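Local coordinates for protein putative glutathionylspermidine synthase (Methylobacillus flagellatus, PDB 3N6X) that probably works as an ATP-grasp ligase and may join glutathione to spermidine, though its true substrates are not established, at residues V344-L349 / N402-P407. Numbering follows the deposited sequence. Where two conformers were deposited one is given.
Sequences VPTYQL and NYIAQP
Y347 and A405 face each other as an antiparallel, hydrogen-bonded pair. Y347 N gives a bond of 2.8 Å to A405 O, and A405 N returns one of 2.9 Å to Y347 O. At the next step Q348 and I404 form a non-hydrogen-bonded pair. Where the strand gives out, L349 N still reaches Y403 O over a more bent 3.2 Å bond.

The side-chain polar link is Q406 to T346. These two run side by side, and Q406 NE2 donates to T346 OG1 at 3.2 Å, nearly straight (165°) and in the amide plane. The hydroxyl sits beside its own backbone N (chi1 -48°), from where it also donates to V344 O at 2.6 Å, coming in above that carbonyl plane. OG1 is thus gripped twice, and with Q406 OE1 taken by K368 both ends of the amide are held. A valine in place of T346 would probably leave Q406 NE2 without its acceptor and V344 O without its hydroxyl donor, the amide end of Q406 then being less firmly held.

Apolar contacts flank the backbone bonds. V344 CG1 lies across the Q406 chain, 3.8 Å from CD. On the face carrying Y347 and A405, L349 turns CD1 onto A405 CB at 3.9 Å and CD2 onto Y403 CB; helix 352-360 packs against this face, its Y357 stacking on the Y347 ring. T346 CG2 meets I404 CD1 on the face that also carries Q348.

Strand 347-348 is an edge strand of a four-stranded antiparallel sheet, next to 403-407, within the circularly permuted ATP-grasp region and consistent with that fold. Two paired residues carry few backbone bonds, and a threonine-glutamine hydrogen bond adds to them, fixing both the hydroxyl and the amide.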
loop_
_atom_site.group_PDB
_atom_site.type_symbol
_atom_site.label_atom_id
_atom_site.label_comp_id
_atom_site.label_asym_id
_atom_site.label_seq_id
_atom_site.Cartn_x
_atom_site.Cartn_y
_atom_site.Cartn_z
ATOM N N VAL A 344 -1.635 10.205 11.628
ATOM C CA VAL A 344 -0.842 11.427 11.620
ATOM C C VAL A 344 -1.858 12.589 11.606
ATOM O O VAL A 344 -2.807 12.520 10.826
ATOM C CB VAL A 344 0.096 11.466 10.366
ATOM C CG1 VAL A 344 0.863 12.786 10.277
ATOM C CG2 VAL A 344 1.058 10.290 10.371
ATOM N N PRO A 345 -1.723 13.645 12.466
ATOM C CA PRO A 345 -2.665 14.782 12.367
ATOM C C PRO A 345 -2.651 15.326 10.940
ATOM O O PRO A 345 -1.571 15.524 10.364
ATOM C CB PRO A 345 -2.118 15.790 13.385
ATOM C CG PRO A 345 -1.289 14.970 14.323
ATOM C CD PRO A 345 -0.683 13.900 13.482
ATOM N N THR A 346 -3.822 15.361 10.303
ATOM C CA THR A 346 -3.901 15.730 8.894
ATOM C C THR A 346 -4.889 16.832 8.672
ATOM O O THR A 346 -6.023 16.755 9.144
ATOM C CB THR A 346 -4.194 14.494 8.021
ATOM O OG1 THR A 346 -3.311 13.453 8.399
ATOM C CG2 THR A 346 -4.025 14.773 6.527
ATOM N N TYR A 347 -4.462 17.867 7.950
ATOM C CA TYR A 347 -5.302 19.013 7.622
ATOM C C TYR A 347 -5.855 18.839 6.233
ATOM O O TYR A 347 -5.106 18.491 5.334
ATOM C CB TYR A 347 -4.475 20.311 7.697
ATOM C CG TYR A 347 -3.888 20.574 9.066
ATOM C CD1 TYR A 347 -4.625 21.235 10.047
ATOM C CD2 TYR A 347 -2.591 20.176 9.382
ATOM C CE1 TYR A 347 -4.078 21.515 11.297
ATOM C CE2 TYR A 347 -2.039 20.437 10.636
ATOM C CZ TYR A 347 -2.797 21.085 11.600
ATOM O OH TYR A 347 -2.289 21.290 12.863
ATOM N N GLN A 348 -7.165 19.039 6.050
ATOM C CA GLN A 348 -7.774 18.964 4.711
ATOM C C GLN A 348 -8.015 20.391 4.224
ATOM O O GLN A 348 -8.890 21.078 4.748
ATOM C CB GLN A 348 -9.087 18.153 4.724
ATOM C CG GLN A 348 -8.901 16.645 4.997
ATOM C CD GLN A 348 -8.662 16.376 6.469
ATOM O OE1 GLN A 348 -9.413 16.839 7.341
ATOM N NE2 GLN A 348 -7.555 15.708 6.784
ATOM N N LEU A 349 -7.193 20.859 3.261
ATOM C CA LEU A 349 -7.249 22.244 2.756
ATOM C C LEU A 349 -8.550 22.588 2.046
ATOM O O LEU A 349 -8.818 23.755 1.800
ATOM C CB LEU A 349 -6.005 22.598 1.911
ATOM C CG LEU A 349 -4.726 22.888 2.718
ATOM C CD1 LEU A 349 -4.127 21.616 3.307
ATOM C CD2 LEU A 349 -3.712 23.558 1.884
ATOM N N ASN A 402 -7.522 20.270 -3.420
ATOM C CA ASN A 402 -6.621 19.225 -3.924
ATOM C C ASN A 402 -5.400 19.033 -3.006
ATOM O O ASN A 402 -4.451 18.350 -3.381
ATOM C CB ASN A 402 -6.181 19.531 -5.384
ATOM C CG ASN A 402 -5.422 18.393 -6.061
ATOM O OD1 ASN A 402 -5.862 17.232 -6.083
ATOM N ND2 ASN A 402 -4.245 18.700 -6.592
ATOM N N TYR A 403 -5.428 19.612 -1.791
ATOM C CA TYR A 403 -4.293 19.491 -0.886
ATOM C C TYR A 403 -4.646 19.008 0.507
ATOM O O TYR A 403 -5.780 19.173 0.977
ATOM C CB TYR A 403 -3.515 20.816 -0.797
ATOM C CG TYR A 403 -2.868 21.221 -2.101
ATOM C CD1 TYR A 403 -3.557 21.994 -3.035
ATOM C CD2 TYR A 403 -1.566 20.835 -2.407
ATOM C CE1 TYR A 403 -2.977 22.350 -4.250
ATOM C CE2 TYR A 403 -0.973 21.186 -3.620
ATOM C CZ TYR A 403 -1.683 21.943 -4.539
ATOM O OH TYR A 403 -1.099 22.301 -5.728
ATOM N N ILE A 404 -3.665 18.385 1.158
ATOM C CA ILE A 404 -3.711 17.987 2.550
ATOM C C ILE A 404 -2.386 18.402 3.129
ATOM O O ILE A 404 -1.432 18.608 2.374
ATOM C CB ILE A 404 -4.003 16.463 2.778
ATOM C CG1 ILE A 404 -2.969 15.558 2.092
ATOM C CG2 ILE A 404 -5.429 16.087 2.411
ATOM C CD1 ILE A 404 -2.044 14.885 3.062
ATOM N N ALA A 405 -2.313 18.567 4.442
ATOM C CA ALA A 405 -1.053 18.934 5.087
ATOM C C ALA A 405 -0.885 18.182 6.382
ATOM O O ALA A 405 -1.868 17.849 7.029
ATOM C CB ALA A 405 -0.988 20.442 5.332
ATOM N N GLN A 406 0.356 17.868 6.736
ATOM C CA GLN A 406 0.665 17.153 7.966
ATOM C C GLN A 406 1.865 17.814 8.626
ATOM O O GLN A 406 2.673 18.440 7.935
ATOM C CB GLN A 406 0.987 15.675 7.656
ATOM C CG GLN A 406 -0.226 14.841 7.219
ATOM C CD GLN A 406 0.169 13.522 6.603
ATOM O OE1 GLN A 406 1.270 13.362 6.066
ATOM N NE2 GLN A 406 -0.752 12.566 6.607
ATOM N N PRO A 407 2.042 17.676 9.957
ATOM C CA PRO A 407 3.267 18.203 10.572
ATOM C C PRO A 407 4.493 17.453 10.041
ATOM O O PRO A 407 4.368 16.290 9.655
ATOM C CB PRO A 407 3.051 17.944 12.063
ATOM C CG PRO A 407 2.109 16.793 12.115
ATOM C CD PRO A 407 1.211 16.944 10.936
#